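Local coordinates for protein GDP-L-fucose synthase (Campylobacter jejuni subsp. jejuni serotype O:2, PDB 7M13) that acts as an NADPH-dependent GDP-D-glycero-L-gluco-heptose synthase in capsular polysaccharide biosynthesis, and belongs to the fucose synthase subfamily of NAD(P)-dependent epimerases and dehydratases, at residues Tyr171-Asn176 with Tyr343-Thr348; Arg190-Ala195 with Glu289-Val294; Lys268-Lys273 with Cys321-Ser326. All blocks are in the same frame, centred on the assembly; numbering follows the deposited sequence.

Interaction 1: Tyr171-Asn176 with Tyr343-Thr348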
ATOM      1  N   TYR B 171      19.757  13.026  10.756  1.00 17.54           N
ATOM      2  CA  TYR B 171      20.207  13.757  11.960  1.00 19.06           C
ATOM      3  C   TYR B 171      20.271  15.206  11.531  1.00 19.74           C
ATOM      4  O   TYR B 171      19.997  15.526  10.390  1.00 23.04           O
ATOM      5  CB  TYR B 171      21.525  13.179  12.494  1.00 18.86           C
ATOM      6  CG  TYR B 171      22.761  13.547  11.716  1.00 19.52           C
ATOM      7  CD1 TYR B 171      23.019  13.033  10.450  1.00 17.26           C
ATOM      8  CD2 TYR B 171      23.696  14.442  12.228  1.00 19.74           C
ATOM      9  CE1 TYR B 171      24.136  13.393   9.712  1.00 17.38           C
ATOM     10  CE2 TYR B 171      24.838  14.777  11.520  1.00 20.74           C
ATOM     11  CZ  TYR B 171      25.068  14.269  10.256  1.00 20.56           C
ATOM     12  OH  TYR B 171      26.178  14.624   9.557  1.00 20.63           O
ATOM     13  N   GLY B 172      20.591  16.125  12.419  1.00 26.09           N
ATOM     14  CA  GLY B 172      20.762  17.496  11.924  1.00 27.29           C
ATOM     15  C   GLY B 172      21.160  18.406  13.045  1.00 26.04           C
ATOM     16  O   GLY B 172      21.364  17.903  14.150  1.00 29.31           O
ATOM     17  N   THR B 173      21.247  19.694  12.764  1.00 28.02           N
ATOM     18  CA  THR B 173      21.710  20.678  13.761  1.00 29.41           C
ATOM     19  C   THR B 173      20.655  20.717  14.871  1.00 30.20           C
ATOM     20  O   THR B 173      20.993  20.375  16.027  1.00 30.09           O
ATOM     21  CB  THR B 173      21.996  21.998  13.049  1.00 30.78           C
ATOM     22  OG1 THR B 173      23.062  21.714  12.138  1.00 29.96           O
ATOM     23  CG2 THR B 173      22.367  23.114  13.999  1.00 30.48           C
ATOM     24  N   LYS B 174      19.402  21.025  14.510  1.00 30.27           N
ATOM     25  CA  LYS B 174      18.265  21.075  15.462  1.00 33.29           C
ATOM     26  C   LYS B 174      17.519  19.740  15.455  1.00 32.80           C
ATOM     27  O   LYS B 174      16.370  19.702  14.966  1.00 36.78           O
ATOM     28  CB  LYS B 174      17.336  22.232  15.108  1.00 33.30           C
ATOM     29  CG  LYS B 174      18.023  23.588  15.005  1.00 38.37           C
ATOM     30  CD  LYS B 174      17.041  24.739  15.084  1.00 40.84           C
ATOM     31  CE  LYS B 174      17.701  26.082  15.324  1.00 46.64           C
ATOM     32  NZ  LYS B 174      18.747  26.358  14.313  1.00 50.64           N
ATOM     33  N   ALA B 175      18.138  18.702  16.018  1.00 28.33           N
ATOM     34  CA  ALA B 175      17.660  17.299  16.000  1.00 28.49           C
ATOM     35  C   ALA B 175      16.753  17.027  17.198  1.00 28.92           C
ATOM     36  O   ALA B 175      16.593  17.919  18.059  1.00 27.98           O
ATOM     37  CB  ALA B 175      18.839  16.351  16.003  1.00 28.76           C
ATOM     38  N   ASN B 176      16.190  15.818  17.245  1.00 24.49           N
ATOM     39  CA  ASN B 176      15.347  15.334  18.359  1.00 27.98           C
ATOM     40  C   ASN B 176      16.245  14.409  19.193  1.00 28.61           C
ATOM     41  O   ASN B 176      16.637  13.336  18.698  1.00 29.22           O
ATOM     42  CB  ASN B 176      14.043  14.750  17.807  1.00 30.13           C
ATOM     43  CG  ASN B 176      13.190  14.048  18.842  1.00 35.31           C
ATOM     44  OD1 ASN B 176      13.646  13.722  19.937  1.00 35.42           O
ATOM     45  ND2 ASN B 176      11.940  13.809  18.497  1.00 29.47           N
ATOM     46  N   TYR B 343      26.283  19.100  17.776  1.00 30.04           N
ATOM     47  CA  TYR B 343      26.740  19.222  19.192  1.00 30.32           C
ATOM     48  C   TYR B 343      26.759  20.699  19.606  1.00 32.03           C
ATOM     49  O   TYR B 343      26.304  21.019  20.715  1.00 29.95           O
ATOM     50  CB  TYR B 343      28.109  18.574  19.428  1.00 31.65           C
ATOM     51  CG  TYR B 343      28.456  18.409  20.893  1.00 32.84           C
ATOM     52  CD1 TYR B 343      27.526  17.929  21.804  1.00 33.65           C
ATOM     53  CD2 TYR B 343      29.718  18.737  21.373  1.00 33.49           C
ATOM     54  CE1 TYR B 343      27.830  17.785  23.149  1.00 34.32           C
ATOM     55  CE2 TYR B 343      30.038  18.603  22.719  1.00 33.31           C
ATOM     56  CZ  TYR B 343      29.094  18.119  23.606  1.00 36.32           C
ATOM     57  OH  TYR B 343      29.391  17.969  24.928  1.00 32.83           O
ATOM     58  N   GLU B 344      27.250  21.586  18.741  1.00 34.55           N
ATOM     59  CA  GLU B 344      27.273  23.044  19.025  1.00 39.33           C
ATOM     60  C   GLU B 344      25.846  23.497  19.352  1.00 41.61           C
ATOM     61  O   GLU B 344      25.668  24.175  20.380  1.00 42.46           O
ATOM     62  CB  GLU B 344      27.891  23.819  17.862  1.00 45.88           C
ATOM     63  CG  GLU B 344      29.374  23.536  17.681  1.00 53.11           C
ATOM     64  CD  GLU B 344      30.242  23.883  18.883  1.00 59.89           C
ATOM     65  OE1 GLU B 344      30.584  22.961  19.657  1.00 60.38           O
ATOM     66  OE2 GLU B 344      30.574  25.078  19.042  1.00 65.83           O
ATOM     67  N   TRP B 345      24.851  23.115  18.543  1.00 39.20           N
ATOM     68  CA  TRP B 345      23.441  23.506  18.804  1.00 39.22           C
ATOM     69  C   TRP B 345      22.981  22.855  20.110  1.00 36.29           C
ATOM     70  O   TRP B 345      22.266  23.526  20.885  1.00 38.39           O
ATOM     71  CB  TRP B 345      22.482  23.163  17.655  1.00 40.99           C
ATOM     72  CG  TRP B 345      21.122  23.743  17.906  1.00 44.59           C
ATOM     73  CD1 TRP B 345      20.791  25.068  17.869  1.00 46.12           C
ATOM     74  CD2 TRP B 345      19.931  23.043  18.319  1.00 48.03           C
ATOM     75  NE1 TRP B 345      19.473  25.239  18.194  1.00 50.02           N
ATOM     76  CE2 TRP B 345      18.917  24.016  18.471  1.00 50.53           C
ATOM     77  CE3 TRP B 345      19.612  21.700  18.548  1.00 51.42           C
ATOM     78  CZ2 TRP B 345      17.616  23.682  18.843  1.00 56.37           C
ATOM     79  CZ3 TRP B 345      18.324  21.371  18.917  1.00 55.10           C
ATOM     80  CH2 TRP B 345      17.341  22.350  19.064  1.00 57.50           C
ATOM     81  N   TYR B 346      23.343  21.590  20.342  1.00 33.65           N
ATOM     82  CA  TYR B 346      22.852  20.820  21.510  1.00 35.68           C
ATOM     83  C   TYR B 346      23.197  21.584  22.793  1.00 40.62           C
ATOM     84  O   TYR B 346      22.323  21.676  23.674  1.00 42.61           O
ATOM     85  CB  TYR B 346      23.440  19.411  21.603  1.00 37.85           C
ATOM     86  CG  TYR B 346      22.886  18.651  22.782  1.00 36.16           C
ATOM     87  CD1 TYR B 346      21.686  17.970  22.679  1.00 36.51           C
ATOM     88  CD2 TYR B 346      23.503  18.678  24.026  1.00 39.73           C
ATOM     89  CE1 TYR B 346      21.140  17.285  23.753  1.00 37.71           C
ATOM     90  CE2 TYR B 346      22.969  18.004  25.114  1.00 39.01           C
ATOM     91  CZ  TYR B 346      21.786  17.300  24.976  1.00 40.46           C
ATOM     92  OH  TYR B 346      21.231  16.623  26.022  1.00 42.06           O
ATOM     93  N   LYS B 347      24.426  22.104  22.878  1.00 43.67           N
ATOM     94  CA  LYS B 347      24.977  22.767  24.093  1.00 47.40           C
ATOM     95  C   LYS B 347      24.280  24.117  24.322  1.00 52.89           C
ATOM     96  O   LYS B 347      24.038  24.461  25.497  1.00 49.00           O
ATOM     97  CB  LYS B 347      26.491  22.956  23.960  1.00 45.05           C
ATOM     98  CG  LYS B 347      27.322  21.737  24.338  1.00 45.83           C
ATOM     99  CD  LYS B 347      28.808  21.971  24.195  1.00 45.00           C
ATOM    100  CE  LYS B 347      29.195  22.393  22.796  1.00 44.81           C
ATOM    101  NZ  LYS B 347      30.665  22.396  22.617  1.00 46.32           N
ATOM    102  N   THR B 348      23.988  24.854  23.246  1.00 52.68           N
ATOM    103  CA  THR B 348      23.259  26.151  23.273  1.00 55.30           C
ATOM    104  C   THR B 348      22.083  26.042  24.251  1.00 58.52           C
ATOM    105  O   THR B 348      21.114  26.802  24.254  1.00 71.19           O
ATOM    106  CB  THR B 348      22.869  26.549  21.845  1.00 58.22           C
ATOM    107  OG1 THR B 348      24.050  27.141  21.309  1.00 58.32           O
ATOM    108  CG2 THR B 348      21.702  27.508  21.743  1.00 62.18           C
TER

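Interaction 2: Arg190-Ala195 with Glu289-Val294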
ATOM      1  N   ARG B 190      23.983  12.444  22.634  1.00 30.14           N
ATOM      2  CA  ARG B 190      23.477  12.752  23.998  1.00 33.62           C
ATOM      3  C   ARG B 190      24.082  11.773  25.003  1.00 30.36           C
ATOM      4  O   ARG B 190      24.391  12.219  26.121  1.00 32.42           O
ATOM      5  CB  ARG B 190      21.952  12.716  24.095  1.00 33.61           C
ATOM      6  CG  ARG B 190      21.438  13.348  25.384  1.00 35.39           C
ATOM      7  CD  ARG B 190      19.953  13.637  25.368  1.00 42.18           C
ATOM      8  NE  ARG B 190      19.462  14.070  26.670  1.00 41.24           N
ATOM      9  CZ  ARG B 190      18.180  14.246  26.970  1.00 46.60           C
ATOM     10  NH1 ARG B 190      17.834  14.642  28.182  1.00 48.76           N
ATOM     11  NH2 ARG B 190      17.248  14.041  26.056  1.00 46.55           N
ATOM     12  N   LYS B 191      24.243  10.506  24.631  1.00 29.68           N
ATOM     13  CA  LYS B 191      24.819   9.468  25.532  1.00 30.65           C
ATOM     14  C   LYS B 191      26.241   9.871  25.936  1.00 33.79           C
ATOM     15  O   LYS B 191      26.575   9.779  27.141  1.00 31.44           O
ATOM     16  CB  LYS B 191      24.847   8.096  24.851  1.00 33.20           C
ATOM     17  CG  LYS B 191      23.525   7.333  24.854  1.00 40.65           C
ATOM     18  CD  LYS B 191      23.660   5.872  24.428  1.00 45.87           C
ATOM     19  CE  LYS B 191      24.688   5.098  25.231  1.00 45.80           C
ATOM     20  NZ  LYS B 191      24.557   3.628  25.062  1.00 44.38           N
ATOM     21  N   PHE B 192      27.072  10.296  24.985  1.00 30.62           N
ATOM     22  CA  PHE B 192      28.473  10.687  25.283  1.00 32.06           C
ATOM     23  C   PHE B 192      28.495  11.998  26.075  1.00 33.07           C
ATOM     24  O   PHE B 192      29.371  12.132  26.926  1.00 32.07           O
ATOM     25  CB  PHE B 192      29.317  10.762  24.012  1.00 30.61           C
ATOM     26  CG  PHE B 192      29.884   9.423  23.631  1.00 34.54           C
ATOM     27  CD1 PHE B 192      31.053   8.962  24.210  1.00 32.17           C
ATOM     28  CD2 PHE B 192      29.216   8.601  22.735  1.00 32.71           C
ATOM     29  CE1 PHE B 192      31.564   7.716  23.878  1.00 35.92           C
ATOM     30  CE2 PHE B 192      29.737   7.363  22.394  1.00 35.11           C
ATOM     31  CZ  PHE B 192      30.899   6.914  22.978  1.00 31.94           C
ATOM     32  N   HIS B 193      27.584  12.937  25.798  1.00 32.49           N
ATOM     33  CA  HIS B 193      27.517  14.234  26.522  1.00 31.76           C
ATOM     34  C   HIS B 193      27.251  13.967  28.010  1.00 33.05           C
ATOM     35  O   HIS B 193      27.989  14.516  28.857  1.00 33.06           O
ATOM     36  CB  HIS B 193      26.476  15.163  25.892  1.00 32.97           C
ATOM     37  CG  HIS B 193      26.346  16.460  26.608  1.00 31.27           C
ATOM     38  ND1 HIS B 193      27.299  17.454  26.503  1.00 32.85           N
ATOM     39  CD2 HIS B 193      25.397  16.921  27.449  1.00 31.73           C
ATOM     40  CE1 HIS B 193      26.931  18.485  27.239  1.00 33.83           C
ATOM     41  NE2 HIS B 193      25.767  18.180  27.828  1.00 34.01           N
ATOM     42  N   LEU B 194      26.258  13.137  28.323  1.00 32.62           N
ATOM     43  CA  LEU B 194      25.891  12.799  29.722  1.00 33.62           C
ATOM     44  C   LEU B 194      27.022  12.000  30.383  1.00 31.48           C
ATOM     45  O   LEU B 194      27.263  12.225  31.580  1.00 34.39           O
ATOM     46  CB  LEU B 194      24.583  12.011  29.752  1.00 35.68           C
ATOM     47  CG  LEU B 194      23.353  12.754  29.236  1.00 39.63           C
ATOM     48  CD1 LEU B 194      22.104  11.941  29.510  1.00 41.46           C
ATOM     49  CD2 LEU B 194      23.247  14.139  29.854  1.00 43.62           C
ATOM     50  N   ALA B 195      27.697  11.113  29.643  1.00 31.81           N
ATOM     51  CA  ALA B 195      28.889  10.379  30.124  1.00 30.35           C
ATOM     52  C   ALA B 195      29.948  11.392  30.568  1.00 32.02           C
ATOM     53  O   ALA B 195      30.583  11.172  31.623  1.00 29.24           O
ATOM     54  CB  ALA B 195      29.434   9.466  29.051  1.00 31.71           C
ATOM     55  N   GLU B 289      32.913   3.196  14.562  1.00 25.91           N
ATOM     56  CA  GLU B 289      33.505   4.397  13.921  1.00 25.36           C
ATOM     57  C   GLU B 289      32.689   5.633  14.310  1.00 23.88           C
ATOM     58  O   GLU B 289      33.281   6.671  14.592  1.00 24.44           O
ATOM     59  CB  GLU B 289      33.549   4.240  12.397  1.00 26.67           C
ATOM     60  CG  GLU B 289      34.551   3.186  11.934  1.00 31.97           C
ATOM     61  CD  GLU B 289      34.429   2.697  10.497  1.00 39.78           C
ATOM     62  OE1 GLU B 289      35.448   2.210   9.953  1.00 50.27           O
ATOM     63  OE2 GLU B 289      33.329   2.773   9.925  1.00 30.99           O
ATOM     64  N   VAL B 290      31.360   5.537  14.288  1.00 25.74           N
ATOM     65  CA  VAL B 290      30.478   6.682  14.638  1.00 26.50           C
ATOM     66  C   VAL B 290      30.659   7.016  16.121  1.00 25.02           C
ATOM     67  O   VAL B 290      30.802   8.210  16.427  1.00 25.24           O
ATOM     68  CB  VAL B 290      29.004   6.378  14.318  1.00 26.36           C
ATOM     69  CG1 VAL B 290      28.100   7.528  14.745  1.00 30.38           C
ATOM     70  CG2 VAL B 290      28.837   6.081  12.848  1.00 29.43           C
ATOM     71  N   ALA B 291      30.643   6.011  16.989  1.00 24.18           N
ATOM     72  CA  ALA B 291      30.805   6.227  18.448  1.00 25.07           C
ATOM     73  C   ALA B 291      32.153   6.903  18.719  1.00 25.84           C
ATOM     74  O   ALA B 291      32.162   7.865  19.488  1.00 25.61           O
ATOM     75  CB  ALA B 291      30.629   4.951  19.212  1.00 22.45           C
ATOM     76  N   LEU B 292      33.242   6.485  18.065  1.00 25.93           N
ATOM     77  CA  LEU B 292      34.557   7.143  18.291  1.00 25.10           C
ATOM     78  C   LEU B 292      34.483   8.587  17.811  1.00 27.15           C
ATOM     79  O   LEU B 292      35.044   9.465  18.474  1.00 28.21           O
ATOM     80  CB  LEU B 292      35.670   6.378  17.569  1.00 26.31           C
ATOM     81  CG  LEU B 292      35.979   4.989  18.111  1.00 30.25           C
ATOM     82  CD1 LEU B 292      37.014   4.299  17.228  1.00 31.52           C
ATOM     83  CD2 LEU B 292      36.445   5.066  19.558  1.00 34.09           C
ATOM     84  N   MET B 293      33.831   8.847  16.677  1.00 25.44           N
ATOM     85  CA  MET B 293      33.681  10.228  16.183  1.00 27.62           C
ATOM     86  C   MET B 293      32.991  11.029  17.279  1.00 27.25           C
ATOM     87  O   MET B 293      33.393  12.165  17.548  1.00 25.69           O
ATOM     88  CB  MET B 293      32.794  10.317  14.941  1.00 28.40           C
ATOM     89  CG  MET B 293      33.476  10.045  13.661  1.00 33.33           C
ATOM     90  SD  MET B 293      32.247  10.313  12.328  1.00 37.51           S
ATOM     91  CE  MET B 293      33.161   9.567  10.984  1.00 38.77           C
ATOM     92  N   VAL B 294      31.906  10.482  17.809  1.00 26.53           N
ATOM     93  CA  VAL B 294      31.077  11.242  18.779  1.00 26.18           C
ATOM     94  C   VAL B 294      31.924  11.487  20.029  1.00 27.42           C
ATOM     95  O   VAL B 294      31.933  12.638  20.504  1.00 28.04           O
ATOM     96  CB  VAL B 294      29.769  10.515  19.114  1.00 25.81           C
ATOM     97  CG1 VAL B 294      29.076  11.189  20.284  1.00 26.22           C
ATOM     98  CG2 VAL B 294      28.859  10.456  17.891  1.00 26.22           C
TER

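Interaction 3: Lys268-Lys273 with Cys321-Ser326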
ATOM      1  N   LYS B 268      12.976   9.648 -18.536  1.00 31.82           N
ATOM      2  CA  LYS B 268      13.898   9.827 -19.695  1.00 38.75           C
ATOM      3  C   LYS B 268      14.884   8.653 -19.719  1.00 36.49           C
ATOM      4  O   LYS B 268      15.736   8.572 -18.805  1.00 41.84           O
ATOM      5  CB  LYS B 268      14.629  11.170 -19.597  1.00 40.59           C
ATOM      6  CG  LYS B 268      15.375  11.593 -20.858  1.00 47.39           C
ATOM      7  CD  LYS B 268      15.774  13.056 -20.848  1.00 50.86           C
ATOM      8  CE  LYS B 268      14.586  13.999 -20.789  1.00 54.09           C
ATOM      9  NZ  LYS B 268      15.008  15.421 -20.855  1.00 50.21           N
ATOM     10  N   ASP B 269      14.748   7.764 -20.714  1.00 45.69           N
ATOM     11  CA  ASP B 269      15.595   6.551 -20.900  1.00 48.16           C
ATOM     12  C   ASP B 269      15.600   5.708 -19.617  1.00 45.58           C
ATOM     13  O   ASP B 269      16.611   5.029 -19.352  1.00 44.08           O
ATOM     14  CB  ASP B 269      17.023   6.929 -21.310  1.00 51.89           C
ATOM     15  CG  ASP B 269      17.090   7.882 -22.494  1.00 54.44           C
ATOM     16  OD1 ASP B 269      16.285   7.710 -23.438  1.00 54.94           O
ATOM     17  OD2 ASP B 269      17.936   8.801 -22.455  1.00 54.19           O
ATOM     18  N   ARG B 270      14.513   5.761 -18.844  1.00 41.02           N
ATOM     19  CA  ARG B 270      14.275   4.915 -17.641  1.00 43.92           C
ATOM     20  C   ARG B 270      12.830   4.421 -17.729  1.00 40.83           C
ATOM     21  O   ARG B 270      12.032   5.128 -18.345  1.00 39.04           O
ATOM     22  CB  ARG B 270      14.519   5.708 -16.349  1.00 43.61           C
ATOM     23  CG  ARG B 270      15.988   5.876 -15.971  1.00 51.07           C
ATOM     24  CD  ARG B 270      16.204   6.605 -14.650  1.00 49.78           C
ATOM     25  NE  ARG B 270      17.496   6.315 -14.025  1.00 50.80           N
ATOM     26  CZ  ARG B 270      18.542   7.145 -13.986  1.00 52.85           C
ATOM     27  NH1 ARG B 270      18.472   8.346 -14.535  1.00 60.94           N
ATOM     28  NH2 ARG B 270      19.660   6.776 -13.386  1.00 51.50           N
ATOM     29  N   LYS B 271      12.518   3.254 -17.152  1.00 34.23           N
ATOM     30  CA  LYS B 271      11.133   2.712 -17.082  1.00 36.11           C
ATOM     31  C   LYS B 271      10.251   3.677 -16.257  1.00 27.85           C
ATOM     32  O   LYS B 271      10.812   4.409 -15.402  1.00 24.66           O
ATOM     33  CB  LYS B 271      11.177   1.287 -16.519  1.00 40.04           C
ATOM     34  CG  LYS B 271      11.880   0.270 -17.412  1.00 45.48           C
ATOM     35  CD  LYS B 271      12.555  -0.859 -16.654  1.00 52.80           C
ATOM     36  CE  LYS B 271      11.595  -1.689 -15.824  1.00 54.20           C
ATOM     37  NZ  LYS B 271      12.140  -3.044 -15.567  1.00 56.38           N
ATOM     38  N   SER B 272       8.940   3.712 -16.542  1.00 24.14           N
ATOM     39  CA  SER B 272       7.900   4.455 -15.782  1.00 21.37           C
ATOM     40  C   SER B 272       7.495   3.608 -14.567  1.00 19.08           C
ATOM     41  O   SER B 272       6.331   3.284 -14.398  1.00 18.83           O
ATOM     42  CB  SER B 272       6.747   4.813 -16.649  1.00 23.53           C
ATOM     43  OG  SER B 272       7.159   5.856 -17.540  1.00 23.40           O
ATOM     44  N   LYS B 273       8.486   3.237 -13.773  1.00 16.56           N
ATOM     45  CA  LYS B 273       8.341   2.482 -12.512  1.00 15.47           C
ATOM     46  C   LYS B 273       9.604   2.776 -11.727  1.00 14.07           C
ATOM     47  O   LYS B 273      10.643   3.071 -12.352  1.00 14.90           O
ATOM     48  CB  LYS B 273       8.219   0.971 -12.723  1.00 19.55           C
ATOM     49  CG  LYS B 273       7.802   0.188 -11.499  1.00 25.24           C
ATOM     50  CD  LYS B 273       7.535  -1.287 -11.829  1.00 33.70           C
ATOM     51  CE  LYS B 273       8.800  -2.060 -12.133  1.00 32.68           C
ATOM     52  NZ  LYS B 273       8.560  -3.524 -12.071  1.00 38.07           N
ATOM     53  N   CYS B 321      23.267   6.052  -4.284  1.00 13.33           N
ATOM     54  CA  CYS B 321      22.854   7.422  -4.657  1.00 16.02           C
ATOM     55  C   CYS B 321      23.299   7.766  -6.074  1.00 13.28           C
ATOM     56  O   CYS B 321      23.372   8.961  -6.416  1.00 13.62           O
ATOM     57  CB  CYS B 321      23.373   8.407  -3.633  1.00 16.22           C
ATOM     58  SG  CYS B 321      22.515   8.235  -2.041  1.00 20.52           S
ATOM     59  N   SER B 322      23.612   6.786  -6.910  1.00 13.07           N
ATOM     60  CA  SER B 322      24.023   7.053  -8.312  1.00 13.43           C
ATOM     61  C   SER B 322      22.961   7.870  -9.063  1.00 12.68           C
ATOM     62  O   SER B 322      23.296   8.775  -9.853  1.00 13.48           O
ATOM     63  CB  SER B 322      24.356   5.772  -9.048  1.00 13.58           C
ATOM     64  OG  SER B 322      25.401   5.072  -8.387  1.00 15.98           O
ATOM     65  N   LYS B 323      21.664   7.610  -8.837  1.00 12.53           N
ATOM     66  CA  LYS B 323      20.618   8.267  -9.645  1.00 13.10           C
ATOM     67  C   LYS B 323      20.540   9.749  -9.249  1.00 12.47           C
ATOM     68  O   LYS B 323      20.525  10.602 -10.128  1.00 13.58           O
ATOM     69  CB  LYS B 323      19.302   7.527  -9.443  1.00 15.21           C
ATOM     70  CG  LYS B 323      18.105   8.100 -10.146  1.00 16.40           C
ATOM     71  CD  LYS B 323      16.885   7.266  -9.733  1.00 19.35           C
ATOM     72  CE  LYS B 323      15.613   7.558 -10.465  1.00 24.22           C
ATOM     73  NZ  LYS B 323      14.650   6.489 -10.097  1.00 16.68           N
ATOM     74  N   ILE B 324      20.537  10.068  -7.954  1.00 11.81           N
ATOM     75  CA  ILE B 324      20.506  11.502  -7.577  1.00 12.16           C
ATOM     76  C   ILE B 324      21.782  12.172  -8.033  1.00 12.59           C
ATOM     77  O   ILE B 324      21.719  13.319  -8.454  1.00 12.97           O
ATOM     78  CB  ILE B 324      20.181  11.733  -6.097  1.00 12.64           C
ATOM     79  CG1 ILE B 324      19.916  13.220  -5.818  1.00 13.29           C
ATOM     80  CG2 ILE B 324      21.227  11.175  -5.160  1.00 12.50           C
ATOM     81  CD1 ILE B 324      18.654  13.794  -6.460  1.00 14.69           C
ATOM     82  N   HIS B 325      22.926  11.509  -7.940  1.00 12.70           N
ATOM     83  CA  HIS B 325      24.175  12.127  -8.467  1.00 12.04           C
ATOM     84  C   HIS B 325      24.020  12.455  -9.951  1.00 13.46           C
ATOM     85  O   HIS B 325      24.416  13.568 -10.350  1.00 14.98           O
ATOM     86  CB  HIS B 325      25.369  11.207  -8.250  1.00 12.94           C
ATOM     87  CG  HIS B 325      25.719  11.012  -6.830  1.00 13.75           C
ATOM     88  ND1 HIS B 325      26.501   9.954  -6.456  1.00 15.02           N
ATOM     89  CD2 HIS B 325      25.399  11.691  -5.702  1.00 13.46           C
ATOM     90  CE1 HIS B 325      26.675   9.995  -5.157  1.00 13.86           C
ATOM     91  NE2 HIS B 325      26.009  11.070  -4.663  1.00 14.46           N
ATOM     92  N   SER B 326      23.412  11.573 -10.730  1.00 15.41           N
ATOM     93  CA  SER B 326      23.229  11.721 -12.195  1.00 15.39           C
ATOM     94  C   SER B 326      22.300  12.892 -12.492  1.00 18.09           C
ATOM     95  O   SER B 326      22.400  13.494 -13.575  1.00 18.71           O
ATOM     96  CB  SER B 326      22.728  10.426 -12.803  1.00 16.44           C
ATOM     97  OG  SER B 326      21.333  10.225 -12.594  1.00 21.72           O
TER
HETATM   98  O   HOH W   1      19.921  11.149 -14.866  1.00 38.00           O

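Interaction 1: Tyr171-Asn176 with Tyr343-Thr348
T173 and W345 bring the two backbones nearest, with T173 CA 6.0 Å from W345 CA, where the loop 171-176 passes the last turns of helix 335-347. W345 carries almost the whole contact from the helix side. Its CG lies anti to the backbone N (chi1 -173°), which sends the indole out from the helix to the loop. The main chain of T173 and K174 borders the benzo part of the indole. T173 O comes within 3.2 Å of W345 CE3, at a slant to the ring. K174 CA sits over the face of the six-membered ring, 3.6 Å from its centroid, in a CH-pi contact. The K174 side chain then runs on across the same indole, at about a right angle to the W345 side chain. K174 CG is 3.6 Å from W345 CE2, and K174 CE reaches 3.5 Å from W345 NE1. With a bend at the last lysine torsion (chi4 54°), NZ stays near the indole and makes an off-centre cation-pi contact, 4.6 Å from the centroid of the five-membered ring. Its strongest partner is E26, through a salt bridge.

The loop follows strand 162-171 of the Rossmann sheet, and the helix is the last of the chain, so the contact ties the C-terminal end to the dinucleotide-binding core. E26 belongs to helix 19-30, which starts at the NADPH-binding residues T19 and A20. A175 lies near T19, with about 5 Å between their side chains.

Beside the indole, the methyl of T173 adds an apolar touch, CG2 to W345 CB at 3.7 Å.

Interaction 2: Arg190-Ala195 with Glu289-Val294
F192 and V294 mark the nearest approach of the two backbones, with F192 CA 7.0 Å from V294 CA. Both segments are helical throughout. One lies on helix 184-199 and the other on helix 287-298, and each keeps its regular backbone bonds, such as L194 N to R190 O. F192 spans much of the space between the helices, and V294 points back at it.

The F192 ring reaches over two residues one turn apart, A291 and V294. The near side of the ring meets the valine. F192 CD2 is 3.6 Å from V294 CG1, and F192 CB is 3.8 Å from the same methyl. That methyl lies anti to the valine backbone N (chi1 170°), and this carries it to the phenylalanine, whose ring it meets obliquely. Farther out, F192 CE2 passes 4.1 Å from A291 CB. The same CE2 lies 3.8 Å from A291 O, a contact of ring carbon with main-chain carbonyl.

All three touching residues are buried, and the interface is apolar apart from that carbonyl. V232 and I234 of strand 231-235 extend the packing, V232 against F192 and I234 against A291. On another side of helix 184-199, H193 meets Y343 and Y346 of helix 335-347.

K191, next to F192, is a predicted substrate-binding residue. Its NZ is hydrogen-bonded to the carbonyls of F225 and E233. The arrangement is helix-helix packing in the smaller, C-terminal part of the fold, which in extended short-chain dehydrogenases/reductases such as fucose synthases holds the nucleotide sugar.

Interaction 3: Lys268-Lys273 with Cys321-Ser326
R270 lays one face of its guanidinium against the side chain of K323. The contact joins two peripheral pieces of this Rossmann-type, extended short-chain dehydrogenase/reductase fold. One is the loop that leads into strand 277-278 at the Rossmann sheet, and the other is the short helix 322-326, with C321 at its N-cap.

K323 CG stands above the guanidinium plane, off-centre toward its rim, 3.8 Å from R270 NH2. The arginine is extended from CG to NE. Its guanidinium is then turned across the chain (chi4 106°), so a face and not an edge is offered to the lysine methylenes. K323 also runs extended, and its NZ is hydrogen-bonded to H276 O. The two charged groups stay fairly near, R270 NE being 4.9 Å from K323 NZ. The H276 carbonyl may partly offset the nearness of the two positive charges.

S326 lies obliquely to the same guanidinium, its OG 3.9 Å from R270 NH2, and is linked to R270 through a water. The loop itself continues to the dimer interface, where K273 makes a salt bridge with D132 of the second subunit.

The water sits at the guanidinium edge, in its plane, and accepts from R270 NH1 at 3.2 Å. It donates to S326 OG at 2.8 Å, while S326 OG gives its own proton to K323 O at 2.6 Å.

How the interactions relate
Interaction 2 is the buried contact; interaction 1 lies at the surface, and interaction 3 is partly buried at the periphery. Interactions 1 and 2 sit on the same side of the chain's centre and touch each other. Y343 OH probably makes a hydrogen bond with H193 ND1, so helix 335-347 is held by the NADPH-side loop and by helix 184-199. Interaction 3 lies on the opposite side, about 33 Å from interaction 1 between centres, yet its helix 322-326 precedes helix 335-347 in the chain. The chemistry changes with place: van der Waals packing of F192 inside, lysine over indole at the surface, and a water bridge beside a guanidinium laid on lysine methylenes at the periphery.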